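Local coordinates for microbial serine proteinases; subtilisin (Bacillus subtilis, PDB 2GKO), which hydrolyses peptide bonds in proteins as a calcium-loaded subtilisin-type serine protease from a cold-adapted (psychrophilic) source, at residues M137-S142 / G177-L182; L161-A166 / M250-A255; V186-L191 / V224-P229; Y200-F205 / N285-G290; S206-K211 / D298-F303. One frame throughout, in Å; residues are numbered along the deposited sequence.

Interaction 1 (M137-S142 / G177-L182). With NA (sodium ion), chain F; PMS (phenylmethanesulfonic acid), chain G.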
# COMPACT_ATOMS: atom_id res chain seq x y z
N MET A 137 4.03 2.46 -2.34
CA MET A 137 4.17 3.90 -2.58
C MET A 137 2.84 4.60 -2.33
O MET A 137 1.97 4.68 -3.19
CB MET A 137 4.71 4.21 -3.98
CG MET A 137 6.16 3.92 -4.05
SD MET A 137 6.91 4.45 -5.57
CE MET A 137 6.43 3.21 -6.61
N SER A 138 2.70 5.10 -1.12
CA SER A 138 1.54 5.87 -0.72
C SER A 138 1.80 7.33 -1.04
O SER A 138 1.96 8.18 -0.17
CB SER A 138 1.24 5.64 0.76
OG SER A 138 0.65 4.38 0.94
N LEU A 139 1.88 7.60 -2.35
CA LEU A 139 2.25 8.91 -2.82
C LEU A 139 1.76 9.01 -4.25
O LEU A 139 1.50 8.01 -4.91
CB LEU A 139 3.75 9.14 -2.69
CG LEU A 139 4.70 8.17 -3.38
CD1 LEU A 139 4.90 8.57 -4.83
CD2 LEU A 139 6.06 8.09 -2.66
N GLY A 140 1.60 10.23 -4.72
CA GLY A 140 1.11 10.39 -6.07
C GLY A 140 1.24 11.81 -6.54
O GLY A 140 1.39 12.73 -5.75
N SER A 141 1.20 11.97 -7.85
CA SER A 141 1.18 13.27 -8.49
C SER A 141 0.39 13.11 -9.78
O SER A 141 0.27 12.03 -10.32
CB SER A 141 2.63 13.71 -8.74
OG SER A 141 2.79 14.50 -9.90
N SER A 142 -0.18 14.20 -10.27
CA SER A 142 -0.96 14.17 -11.51
C SER A 142 -0.07 13.94 -12.71
O SER A 142 -0.54 13.41 -13.73
CB SER A 142 -1.72 15.50 -11.71
OG SER A 142 -0.82 16.59 -11.63
N GLY A 177 -3.58 9.27 -10.59
CA GLY A 177 -2.26 9.84 -10.76
C GLY A 177 -1.20 8.76 -10.76
O GLY A 177 -1.50 7.56 -10.83
N TYR A 178 0.04 9.21 -10.67
CA TYR A 178 1.23 8.40 -10.83
C TYR A 178 2.00 8.33 -9.50
O TYR A 178 2.08 9.32 -8.80
CB TYR A 178 2.12 9.02 -11.93
CG TYR A 178 1.46 8.98 -13.27
CD1 TYR A 178 1.59 7.87 -14.09
CD2 TYR A 178 0.68 10.06 -13.72
CE1 TYR A 178 0.98 7.84 -15.32
CE2 TYR A 178 0.06 10.03 -14.93
CZ TYR A 178 0.20 8.92 -15.73
OH TYR A 178 -0.43 8.87 -16.96
N PRO A 179 2.64 7.20 -9.18
CA PRO A 179 2.80 6.03 -10.03
C PRO A 179 1.64 5.05 -10.15
O PRO A 179 1.77 4.09 -10.88
CB PRO A 179 4.01 5.32 -9.39
CG PRO A 179 3.89 5.66 -7.89
CD PRO A 179 3.37 7.08 -7.89
N GLY A 180 0.53 5.28 -9.44
CA GLY A 180 -0.61 4.38 -9.47
C GLY A 180 -1.07 4.01 -10.87
O GLY A 180 -1.37 2.83 -11.13
N ALA A 181 -1.09 4.99 -11.77
CA ALA A 181 -1.63 4.81 -13.11
C ALA A 181 -0.70 4.02 -14.02
O ALA A 181 -1.09 3.68 -15.14
CB ALA A 181 -1.90 6.16 -13.74
N LEU A 182 0.51 3.72 -13.57
CA LEU A 182 1.45 2.93 -14.37
C LEU A 182 0.98 1.51 -14.55
O LEU A 182 0.37 0.91 -13.66
CB LEU A 182 2.82 2.91 -13.73
CG LEU A 182 3.48 4.25 -13.62
CD1 LEU A 182 4.79 4.12 -12.89
CD2 LEU A 182 3.67 4.88 -15.01
NA NA F . -1.52 0.90 -12.31
C PMS G . -0.89 10.83 0.54
S PMS G . -1.66 9.55 -0.22
C1 PMS G . -1.24 10.97 2.02
C2 PMS G . -2.30 11.77 2.42
C3 PMS G . -2.61 11.92 3.78
C4 PMS G . -1.82 11.28 4.73
C5 PMS G . -0.73 10.51 4.34
C6 PMS G . -0.45 10.36 2.99
O2S PMS G . -1.36 9.66 -1.63
O1S PMS G . -3.05 9.61 0.21
O HOH W 1 0.01 7.08 -7.08
O HOH W 2 -3.40 -0.26 -11.46
O HOH W 3 -2.99 1.42 -14.08
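Two loops meet here through a single antiparallel, hydrogen-bonded backbone bridge between Ser141 and Tyr178, just beyond the end of strand 133-137 and ahead of strand 186-192. Two hydrogen bonds make the bridge. Tyr178 N points at Ser141 O over 2.9 Å and almost straight (173°), while the return bond from Ser141 N reaches Tyr178 O but is more bent, at 145°. Gly140 CA adds a C-H contact to the same oxygen. The Tyr178 ring turns its edge to Ser142 O, which lies in the ring plane 3.6 Å from CD2, and Ala181 CB sits over one face, toward the rim. Further in, the ring of Pro179, which follows a cis peptide bond, is touched by two side chains: Met137, bent at chi3 (-78°), lays CE 3.8 Å from Pro179 CG, and Leu139 crosses at about a right angle with CD1 3.7 Å from Pro179 CD. A water ties Leu139 O to Gly180 N. At one end Ser138 and Leu139 line the pocket of the bound phenylmethanesulfonic acid; at the other Gly180 O and Leu182 O bind sodium, with Ala185 completing the protein ligands, so the bridge joins the subtilisin active-site cleft to a cation-binding loop.

Interaction 2 (L161-A166 / M250-A255)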
# COMPACT_ATOMS: atom_id res chain seq x y z
N LEU A 161 6.86 -6.61 -6.60
CA LEU A 161 5.47 -6.21 -6.72
C LEU A 161 5.33 -4.77 -6.21
O LEU A 161 5.78 -4.46 -5.13
CB LEU A 161 4.57 -7.12 -5.92
CG LEU A 161 3.07 -6.84 -6.02
CD1 LEU A 161 2.55 -6.97 -7.45
CD2 LEU A 161 2.34 -7.79 -5.13
N ILE A 162 4.73 -3.91 -7.02
CA ILE A 162 4.59 -2.49 -6.67
C ILE A 162 3.12 -2.14 -6.44
O ILE A 162 2.30 -2.29 -7.32
CB ILE A 162 5.19 -1.58 -7.75
CG1 ILE A 162 6.71 -1.83 -7.89
CG2 ILE A 162 4.94 -0.13 -7.39
CD1 ILE A 162 7.10 -2.59 -9.10
N ILE A 163 2.81 -1.69 -5.23
CA ILE A 163 1.47 -1.25 -4.84
C ILE A 163 1.53 0.25 -4.59
O ILE A 163 2.47 0.73 -3.98
CB ILE A 163 0.99 -1.97 -3.54
CG1 ILE A 163 1.25 -3.49 -3.60
CG2 ILE A 163 -0.49 -1.64 -3.24
CD1 ILE A 163 0.54 -4.19 -4.69
N ALA A 164 0.54 0.98 -5.08
CA ALA A 164 0.51 2.43 -4.91
C ALA A 164 -0.89 2.97 -4.69
O ALA A 164 -1.87 2.42 -5.16
CB ALA A 164 1.11 3.10 -6.13
N ALA A 165 -0.95 4.11 -4.04
CA ALA A 165 -2.18 4.87 -3.90
C ALA A 165 -2.72 5.28 -5.28
O ALA A 165 -1.98 5.73 -6.13
CB ALA A 165 -1.90 6.10 -3.10
N ALA A 166 -4.04 5.22 -5.45
CA ALA A 166 -4.65 5.70 -6.69
C ALA A 166 -4.55 7.22 -6.81
O ALA A 166 -4.41 7.74 -7.90
CB ALA A 166 -6.11 5.25 -6.81
N MET A 250 -3.69 5.34 2.71
CA MET A 250 -4.06 4.41 3.78
C MET A 250 -4.53 3.07 3.20
O MET A 250 -4.35 2.01 3.81
CB MET A 250 -5.17 5.01 4.65
CG MET A 250 -4.72 6.10 5.64
SD MET A 250 -3.96 7.61 4.91
CE MET A 250 -2.21 7.23 5.14
N ALA A 251 -5.11 3.13 2.01
CA ALA A 251 -5.62 1.94 1.31
C ALA A 251 -4.49 1.10 0.78
O ALA A 251 -4.51 -0.12 0.89
CB ALA A 251 -6.56 2.37 0.17
N SER A 252 -3.51 1.74 0.15
CA SER A 252 -2.38 1.07 -0.43
C SER A 252 -1.73 0.05 0.52
O SER A 252 -1.55 -1.09 0.12
CB SER A 252 -1.37 2.10 -0.96
OG SER A 252 -0.32 1.48 -1.70
N PRO A 253 -1.36 0.42 1.75
CA PRO A 253 -0.72 -0.56 2.64
C PRO A 253 -1.60 -1.70 3.09
O PRO A 253 -1.06 -2.73 3.43
CB PRO A 253 -0.27 0.26 3.83
CG PRO A 253 -1.13 1.46 3.81
CD PRO A 253 -1.36 1.75 2.37
N HIS A 254 -2.91 -1.53 3.11
CA HIS A 254 -3.80 -2.67 3.32
C HIS A 254 -3.60 -3.72 2.22
O HIS A 254 -3.44 -4.91 2.49
CB HIS A 254 -5.24 -2.23 3.34
CG HIS A 254 -5.67 -1.60 4.63
ND1 HIS A 254 -5.57 -0.25 4.87
CD2 HIS A 254 -6.24 -2.14 5.74
CE1 HIS A 254 -6.07 0.02 6.06
NE2 HIS A 254 -6.45 -1.11 6.62
N ALA A 255 -3.57 -3.26 0.98
CA ALA A 255 -3.28 -4.13 -0.15
C ALA A 255 -1.86 -4.68 -0.14
O ALA A 255 -1.66 -5.82 -0.47
CB ALA A 255 -3.52 -3.40 -1.43
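Ser252 presses its hydroxyl against the backbone of strand 161-165, and the conformations of Ser252 and Ile163 shape the contact. With OG trans to its own N (chi1 -172°), Ser252 sets that oxygen 3.4 Å from Ala164 C, while its CB rests 3.7 Å from Ala165 N. No hydrogen bond spans the two segments: the hydroxyl is engaged by Asn136 OD1 of the adjoining strand, which gives this buried polar atom a partner and fixes its rotation. Ile163 meets this part of the helix chiefly with its CG2 branch. Because chi1 of -47° swings CG1 to the side opposite the carbonyl carbon, CG2 is directed at the helix, 3.5 Å from Ser252 OG and 3.9 Å from Ala255 CB. Ser252 and Ala255, three residues apart, thus offer one narrow helix face, and the strand axis passes 6.8 Å from the helix axis, running nearly antiparallel to it at 157°. Within the helix, His254 ND1 donates to Met250 O over 2.8 Å, in the plane of the ring, which holds the imidazole at a set angle. Ala165 and Met250 both border the phenylmethanesulfonic acid pocket. Around this buried centre, strand 161-165 lies between strands 133-137 and 186-192 in the parallel part of the sheet, and Val188 of the latter reaches Ala251 and Ala255, so helix 248-265 packs across neighbouring strands.

Interaction 3 (V186-L191 / V224-P229)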
# COMPACT_ATOMS: atom_id res chain seq x y z
N VAL A 186 0.12 -1.43 -9.00
CA VAL A 186 -1.24 -1.72 -8.60
C VAL A 186 -1.82 -0.48 -7.93
O VAL A 186 -1.44 -0.14 -6.80
CB VAL A 186 -1.28 -2.91 -7.62
CG1 VAL A 186 -2.67 -3.14 -7.07
CG2 VAL A 186 -0.75 -4.16 -8.27
N ALA A 187 -2.74 0.20 -8.61
CA ALA A 187 -3.38 1.38 -8.06
C ALA A 187 -4.52 0.97 -7.16
O ALA A 187 -5.44 0.29 -7.59
CB ALA A 187 -3.90 2.29 -9.15
N VAL A 188 -4.48 1.43 -5.91
CA VAL A 188 -5.45 1.08 -4.90
C VAL A 188 -6.37 2.26 -4.55
O VAL A 188 -5.91 3.35 -4.12
CB VAL A 188 -4.74 0.59 -3.63
CG1 VAL A 188 -5.80 0.09 -2.60
CG2 VAL A 188 -3.77 -0.51 -3.96
N ALA A 189 -7.67 2.06 -4.75
CA ALA A 189 -8.71 3.02 -4.35
C ALA A 189 -9.05 2.87 -2.88
O ALA A 189 -8.85 1.80 -2.28
CB ALA A 189 -9.97 2.81 -5.17
N ALA A 190 -9.60 3.94 -2.30
CA ALA A 190 -9.94 3.98 -0.88
C ALA A 190 -11.40 3.74 -0.67
O ALA A 190 -12.24 4.45 -1.23
CB ALA A 190 -9.58 5.31 -0.26
N LEU A 191 -11.66 2.77 0.17
CA LEU A 191 -12.99 2.51 0.71
C LEU A 191 -13.22 3.23 2.04
O LEU A 191 -12.29 3.46 2.83
CB LEU A 191 -13.15 1.00 0.91
CG LEU A 191 -12.99 0.14 -0.33
CD1 LEU A 191 -12.93 -1.32 0.10
CD2 LEU A 191 -14.11 0.35 -1.33
N VAL A 224 -7.60 2.01 -12.26
CA VAL A 224 -7.67 1.59 -10.87
C VAL A 224 -7.77 0.05 -10.86
O VAL A 224 -8.41 -0.52 -11.72
CB VAL A 224 -8.88 2.21 -10.13
CG1 VAL A 224 -9.06 1.61 -8.76
CG2 VAL A 224 -8.72 3.77 -10.05
N GLU A 225 -7.13 -0.59 -9.89
CA GLU A 225 -6.96 -2.04 -9.92
C GLU A 225 -7.79 -2.72 -8.84
O GLU A 225 -8.58 -3.60 -9.13
CB GLU A 225 -5.48 -2.39 -9.80
CG GLU A 225 -5.12 -3.85 -10.05
CD GLU A 225 -3.74 -4.03 -10.64
OE1 GLU A 225 -3.16 -3.08 -11.16
OE2 GLU A 225 -3.21 -5.17 -10.60
N ILE A 226 -7.61 -2.32 -7.59
CA ILE A 226 -8.33 -2.90 -6.50
C ILE A 226 -8.65 -1.81 -5.47
O ILE A 226 -8.11 -0.70 -5.58
CB ILE A 226 -7.52 -4.07 -5.83
CG1 ILE A 226 -6.23 -3.55 -5.18
CG2 ILE A 226 -7.20 -5.19 -6.83
CD1 ILE A 226 -5.44 -4.63 -4.51
N SER A 227 -9.52 -2.13 -4.53
CA SER A 227 -9.94 -1.22 -3.48
C SER A 227 -9.60 -1.78 -2.10
O SER A 227 -9.60 -2.99 -1.87
CB SER A 227 -11.44 -0.96 -3.60
OG SER A 227 -11.78 -0.41 -4.86
N ALA A 228 -9.30 -0.89 -1.16
CA ALA A 228 -9.05 -1.30 0.21
C ALA A 228 -9.41 -0.17 1.15
O ALA A 228 -9.58 0.95 0.71
CB ALA A 228 -7.59 -1.69 0.40
N PRO A 229 -9.56 -0.45 2.44
CA PRO A 229 -9.93 0.59 3.41
C PRO A 229 -8.96 1.78 3.44
O PRO A 229 -7.76 1.58 3.60
CB PRO A 229 -9.91 -0.17 4.74
CG PRO A 229 -10.22 -1.55 4.34
CD PRO A 229 -9.45 -1.78 3.08
O HOH W 2 -3.40 -0.26 -11.46
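Glu225 extends CG trans to its N (chi1 -170°) and then bends at chi2 (149°), which carries its carboxylate across Val186, the two side chains at about a right angle; OE2 lies 3.5 Å from Val186 CG2. Ile226 is turned differently: chi1 of 65° places CG1 between its own N and carbonyl carbon, and from there CG1 touches both Val186 CG1 and Val188 CG2. The buried carboxylate is well supplied with partners. A sodium-bound water accepts from Ala187 N and donates to OE1, and OE2 takes a salt bridge from Arg275 and a hydrogen bond from Gln279, both of helix 271-283. A leucine in place of Glu225 would probably leave the Arg275 charge without its mate and the water with one anchor fewer. The two strands run parallel in the central sheet of the subtilase fold, paired from Val188 with Ile226 to Leu191 with Pro229. Ala189 N donates to Ile226 O (2.9 Å), Ala228 N to Ala189 O, and Leu191 N to Ala228 O, while Ala187 O accepts from Glu225 N (3.0 Å) and weakly from Ile226 N. On the face of Val188, Ile226 and Ala228, Val188 CG1 meets Ala228 CB at 3.9 Å beneath helix 248-265. On the other, Leu191 CD2 covers Ser227 CB at 3.7 Å, and Ser227 OG is bonded to Ser301 O.

Interaction 4 (Y200-F205 / N285-G290). With CA (calcium ion), chain D.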
# COMPACT_ATOMS: atom_id res chain seq x y z
N TYR A 200 -18.92 -2.29 0.68
CA TYR A 200 -18.24 -1.08 1.09
C TYR A 200 -18.28 -0.06 -0.06
O TYR A 200 -18.33 -0.42 -1.24
CB TYR A 200 -16.80 -1.38 1.49
CG TYR A 200 -16.73 -2.05 2.84
CD1 TYR A 200 -16.90 -1.32 4.00
CD2 TYR A 200 -16.52 -3.42 2.95
CE1 TYR A 200 -16.84 -1.91 5.23
CE2 TYR A 200 -16.47 -4.02 4.18
CZ TYR A 200 -16.63 -3.28 5.32
OH TYR A 200 -16.58 -3.87 6.57
N ARG A 201 -18.24 1.21 0.31
CA ARG A 201 -18.40 2.30 -0.65
C ARG A 201 -17.03 2.94 -0.90
O ARG A 201 -16.26 3.13 0.03
CB ARG A 201 -19.36 3.33 -0.07
CG ARG A 201 -19.65 4.50 -0.97
CD ARG A 201 -20.66 5.44 -0.39
NE ARG A 201 -21.06 6.48 -1.35
CZ ARG A 201 -20.42 7.62 -1.56
NH1 ARG A 201 -19.32 7.94 -0.89
NH2 ARG A 201 -20.88 8.44 -2.48
N VAL A 202 -16.75 3.27 -2.15
CA VAL A 202 -15.54 4.03 -2.50
C VAL A 202 -15.73 5.45 -1.98
O VAL A 202 -16.77 6.06 -2.20
CB VAL A 202 -15.29 4.09 -4.01
CG1 VAL A 202 -13.98 4.85 -4.29
CG2 VAL A 202 -15.21 2.68 -4.62
N ALA A 203 -14.70 5.98 -1.32
CA ALA A 203 -14.73 7.34 -0.86
C ALA A 203 -14.71 8.31 -2.04
O ALA A 203 -14.02 8.09 -3.00
CB ALA A 203 -13.57 7.59 0.10
N ASP A 204 -15.48 9.39 -1.93
CA ASP A 204 -15.55 10.41 -2.98
C ASP A 204 -14.16 10.95 -3.35
O ASP A 204 -13.92 11.23 -4.50
CB ASP A 204 -16.42 11.60 -2.56
CG ASP A 204 -17.88 11.25 -2.39
OD1 ASP A 204 -18.30 10.11 -2.69
OD2 ASP A 204 -18.67 12.11 -1.95
N PHE A 205 -13.25 11.08 -2.38
CA PHE A 205 -11.92 11.63 -2.68
C PHE A 205 -11.03 10.74 -3.53
O PHE A 205 -10.05 11.20 -4.10
CB PHE A 205 -11.17 12.05 -1.40
CG PHE A 205 -10.72 10.90 -0.54
CD1 PHE A 205 -9.62 10.14 -0.91
CD2 PHE A 205 -11.39 10.58 0.63
CE1 PHE A 205 -9.20 9.06 -0.13
CE2 PHE A 205 -10.96 9.51 1.43
CZ PHE A 205 -9.87 8.75 1.03
N ASN A 285 -15.20 -9.94 -4.98
CA ASN A 285 -15.81 -8.95 -4.11
C ASN A 285 -15.99 -7.65 -4.87
O ASN A 285 -15.38 -6.63 -4.57
CB ASN A 285 -14.96 -8.74 -2.86
CG ASN A 285 -15.00 -9.94 -1.94
OD1 ASN A 285 -16.07 -10.44 -1.62
ND2 ASN A 285 -13.83 -10.39 -1.50
N ASP A 286 -16.82 -7.72 -5.89
CA ASP A 286 -17.23 -6.58 -6.71
C ASP A 286 -17.74 -5.45 -5.82
O ASP A 286 -18.63 -5.64 -5.01
CB ASP A 286 -18.35 -7.08 -7.63
CG ASP A 286 -18.68 -6.11 -8.73
OD1 ASP A 286 -18.16 -4.97 -8.74
OD2 ASP A 286 -19.48 -6.42 -9.64
N ILE A 287 -17.13 -4.27 -5.95
CA ILE A 287 -17.57 -3.09 -5.23
C ILE A 287 -18.62 -2.40 -6.08
O ILE A 287 -18.43 -2.18 -7.26
CB ILE A 287 -16.35 -2.16 -4.92
CG1 ILE A 287 -15.45 -2.81 -3.86
CG2 ILE A 287 -16.83 -0.75 -4.50
CD1 ILE A 287 -16.04 -2.88 -2.45
N LEU A 288 -19.73 -2.03 -5.44
CA LEU A 288 -20.91 -1.58 -6.16
C LEU A 288 -21.38 -0.20 -5.76
O LEU A 288 -22.43 0.25 -6.21
CB LEU A 288 -22.07 -2.58 -5.91
CG LEU A 288 -21.83 -4.00 -6.39
CD1 LEU A 288 -22.98 -4.89 -5.90
CD2 LEU A 288 -21.71 -4.04 -7.88
N SER A 289 -20.63 0.50 -4.91
CA SER A 289 -21.11 1.79 -4.44
C SER A 289 -19.98 2.80 -4.36
O SER A 289 -18.82 2.44 -4.18
CB SER A 289 -21.79 1.68 -3.08
OG SER A 289 -20.97 1.07 -2.11
N GLY A 290 -20.36 4.07 -4.49
CA GLY A 290 -19.44 5.17 -4.68
C GLY A 290 -19.65 5.76 -6.07
O GLY A 290 -20.15 5.10 -6.99
CA CA D . -17.69 -2.80 -9.40
O HOH W 4 -15.50 -3.18 -8.41
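The Arg201 guanidinium carries Gly290 CA over one face, 3.8 Å above its plane and offset toward the rim, while the carboxylate of Asp204 stands at its edge. NH1 and NH2 reach end-on to a single oxygen, Asp204 OD1: NH2 uses the syn lone pair, and NH1, forming the salt bridge at 3.0 Å, comes from above the carboxylate plane. Glu192 gives NH1 a second acidic partner. With CG trans to its N (chi1 -179°), Arg201 brings CG 3.6 Å from Gly290 N; the extended chain beyond carries the guanidinium on past Gly290 CA. A methionine in place of Arg201 would probably leave Asp204 and Glu192 without their shared positive charge and Gly290 without its flat cover. Strand 199-202, at the rim of the central subtilase sheet, meets a calcium-binding loop: Asp286 OD1 and Ile287 O bind the metal directly, at 2.3 and 2.4 Å, and Gly294, Gly296 and Asp298 complete the protein ligands. The two backbones are joined by a straight bond (173°) from Val202 N to Ser289 O. Ser289 OG, turned in over its own backbone (chi1 55°), comes 3.2 Å from Arg201 CA and is bonded to Gln196 O. Ile287 strengthens the join: its CG2 lies 3.8 Å from Val202 CG2, and its CD1 approaches Tyr200 O. At Gly290 a side chain would collide with Val202 CB.

Interaction 5 (S206-K211 / D298-F303). With CA (calcium ion), chain D.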
# COMPACT_ATOMS: atom_id res chain seq x y z
N SER A 206 -11.34 9.46 -3.59
CA SER A 206 -10.44 8.52 -4.23
C SER A 206 -10.38 8.76 -5.74
O SER A 206 -11.41 8.92 -6.39
CB SER A 206 -10.95 7.10 -3.91
OG SER A 206 -10.03 6.11 -4.30
N SER A 207 -9.17 8.82 -6.31
CA SER A 207 -9.00 9.10 -7.73
C SER A 207 -9.59 7.96 -8.56
O SER A 207 -9.38 6.78 -8.26
CB SER A 207 -7.53 9.28 -8.07
OG SER A 207 -7.04 10.51 -7.56
N ARG A 208 -10.30 8.35 -9.60
CA ARG A 208 -10.93 7.41 -10.55
C ARG A 208 -10.08 7.17 -11.77
O ARG A 208 -9.34 8.03 -12.25
CB ARG A 208 -12.30 7.95 -11.00
CG ARG A 208 -13.45 7.53 -10.17
CD ARG A 208 -13.39 7.95 -8.70
NE ARG A 208 -14.62 7.55 -8.01
CZ ARG A 208 -14.86 7.67 -6.71
NH1 ARG A 208 -13.98 8.20 -5.89
NH2 ARG A 208 -16.02 7.27 -6.23
N GLY A 209 -10.19 5.96 -12.32
CA GLY A 209 -9.54 5.66 -13.57
C GLY A 209 -10.30 6.28 -14.75
O GLY A 209 -11.26 7.05 -14.56
N HIS A 210 -9.88 5.89 -15.94
CA HIS A 210 -10.39 6.42 -17.21
C HIS A 210 -11.48 5.55 -17.79
O HIS A 210 -11.37 4.32 -17.77
CB HIS A 210 -9.23 6.60 -18.20
CG HIS A 210 -8.22 7.62 -17.77
ND1 HIS A 210 -8.34 8.95 -18.09
CD2 HIS A 210 -7.12 7.52 -16.99
CE1 HIS A 210 -7.35 9.62 -17.54
NE2 HIS A 210 -6.60 8.78 -16.86
N LYS A 211 -12.52 6.18 -18.32
CA LYS A 211 -13.68 5.41 -18.80
C LYS A 211 -13.34 4.50 -20.00
O LYS A 211 -13.88 3.41 -20.10
CB LYS A 211 -14.82 6.32 -19.22
CG LYS A 211 -15.39 7.21 -18.17
CD LYS A 211 -16.72 7.82 -18.58
CE LYS A 211 -17.20 8.80 -17.53
NZ LYS A 211 -18.46 9.49 -17.87
N ASP A 298 -14.84 -1.26 -12.60
CA ASP A 298 -15.24 0.14 -12.78
C ASP A 298 -14.12 1.10 -12.40
O ASP A 298 -13.11 0.72 -11.80
CB ASP A 298 -16.55 0.45 -12.05
CG ASP A 298 -16.47 0.21 -10.57
OD1 ASP A 298 -15.68 0.93 -9.93
OD2 ASP A 298 -17.15 -0.62 -9.94
N ILE A 299 -14.28 2.36 -12.77
CA ILE A 299 -13.21 3.34 -12.59
C ILE A 299 -13.04 3.79 -11.14
O ILE A 299 -12.01 4.37 -10.79
CB ILE A 299 -13.39 4.60 -13.49
CG1 ILE A 299 -14.68 5.35 -13.14
CG2 ILE A 299 -13.33 4.22 -14.96
CD1 ILE A 299 -14.86 6.62 -13.92
N ALA A 300 -14.04 3.55 -10.30
CA ALA A 300 -13.98 3.91 -8.89
C ALA A 300 -13.20 2.92 -8.06
O ALA A 300 -12.41 3.30 -7.19
CB ALA A 300 -15.35 4.06 -8.34
N SER A 301 -13.41 1.64 -8.35
CA SER A 301 -12.97 0.56 -7.48
C SER A 301 -12.14 -0.52 -8.17
O SER A 301 -11.71 -1.46 -7.52
CB SER A 301 -14.18 -0.06 -6.80
OG SER A 301 -15.06 -0.64 -7.76
N GLY A 302 -11.88 -0.37 -9.47
CA GLY A 302 -11.25 -1.41 -10.25
C GLY A 302 -12.04 -2.71 -10.15
O GLY A 302 -13.28 -2.70 -10.22
N PHE A 303 -11.34 -3.82 -9.93
CA PHE A 303 -11.95 -5.16 -9.97
C PHE A 303 -12.79 -5.46 -8.74
O PHE A 303 -13.69 -6.31 -8.77
CB PHE A 303 -10.88 -6.25 -10.10
CG PHE A 303 -10.05 -6.21 -11.36
CD1 PHE A 303 -10.14 -5.17 -12.31
CD2 PHE A 303 -9.17 -7.25 -11.61
CE1 PHE A 303 -9.34 -5.16 -13.42
CE2 PHE A 303 -8.38 -7.25 -12.71
CZ PHE A 303 -8.46 -6.22 -13.64
CA CA D . -17.69 -2.80 -9.40
O HOH W 5 -11.26 5.59 -6.66
O HOH W 4 -15.50 -3.18 -8.41
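Ile299 is the tightly held part of this contact, its side chain directed into the backbone of residues 209-210. Its chi1 of 62° puts CG1 between its own N and carbonyl carbon, and CG2 then comes to 3.4 Å from His210 O while CB lies equally near Gly209 O. The same residue supplies the one hydrogen bond across the two loops, Gly209 N to Ile299 O at 2.9 Å. Beside it, Arg208 bends at chi2 (60°) and runs past Ala300, whose CB sits 3.6 Å from NE and meets the guanidinium obliquely. The guanidinium is held at several points: NH1 donates to Ser206 O (2.7 Å), with that oxygen in the guanidinium plane, and also to Ala203 O, while NH2 reaches Asn291 O. Residues 298-301 form an Asx motif at a calcium site. Asp298 OD1 accepts from Ser301 N and Ser301 OG, which leaves OD2 to bind the metal at 2.3 Å; the hydroxyl and Gly302 O in turn receive bonds from a metal-bound water. A separate water, accepting from Ser206 OG, donates to Ser207 O and Ala300 O and so carries the contact where the two segments do not meet directly. The loose side lies at His210 and Lys211, both exposed: the His210 side chain starts away from the other loop, and Lys211 CG comes only to 4.3 Å from Ile299 CD1 before the amino end leads off.

In the fold
Interaction 2 lies about 2 Å from the centre of the chain, and interactions 3, 4 and 5 share one side of that centre. Strands 161-165 and 186-192 are neighbours in the central sheet, so interactions 2 and 3 adjoin, their centres 7 Å apart; interaction 1 touches both, through Met137 and Gly180. Interactions 3, 4 and 5, with centres 9 to 10 Å apart, form a continuous group in which strand 199-202 pairs with 186-192 and one calcium ion is shared by 285-290 and 298-303. Along the chain, interaction 1 closes before those three open, and they interleave; interaction 2 crosses 1, 4 and 5 and encloses 3. The series thus links the phenylmethanesulfonic acid pocket to the sodium ion and one calcium site.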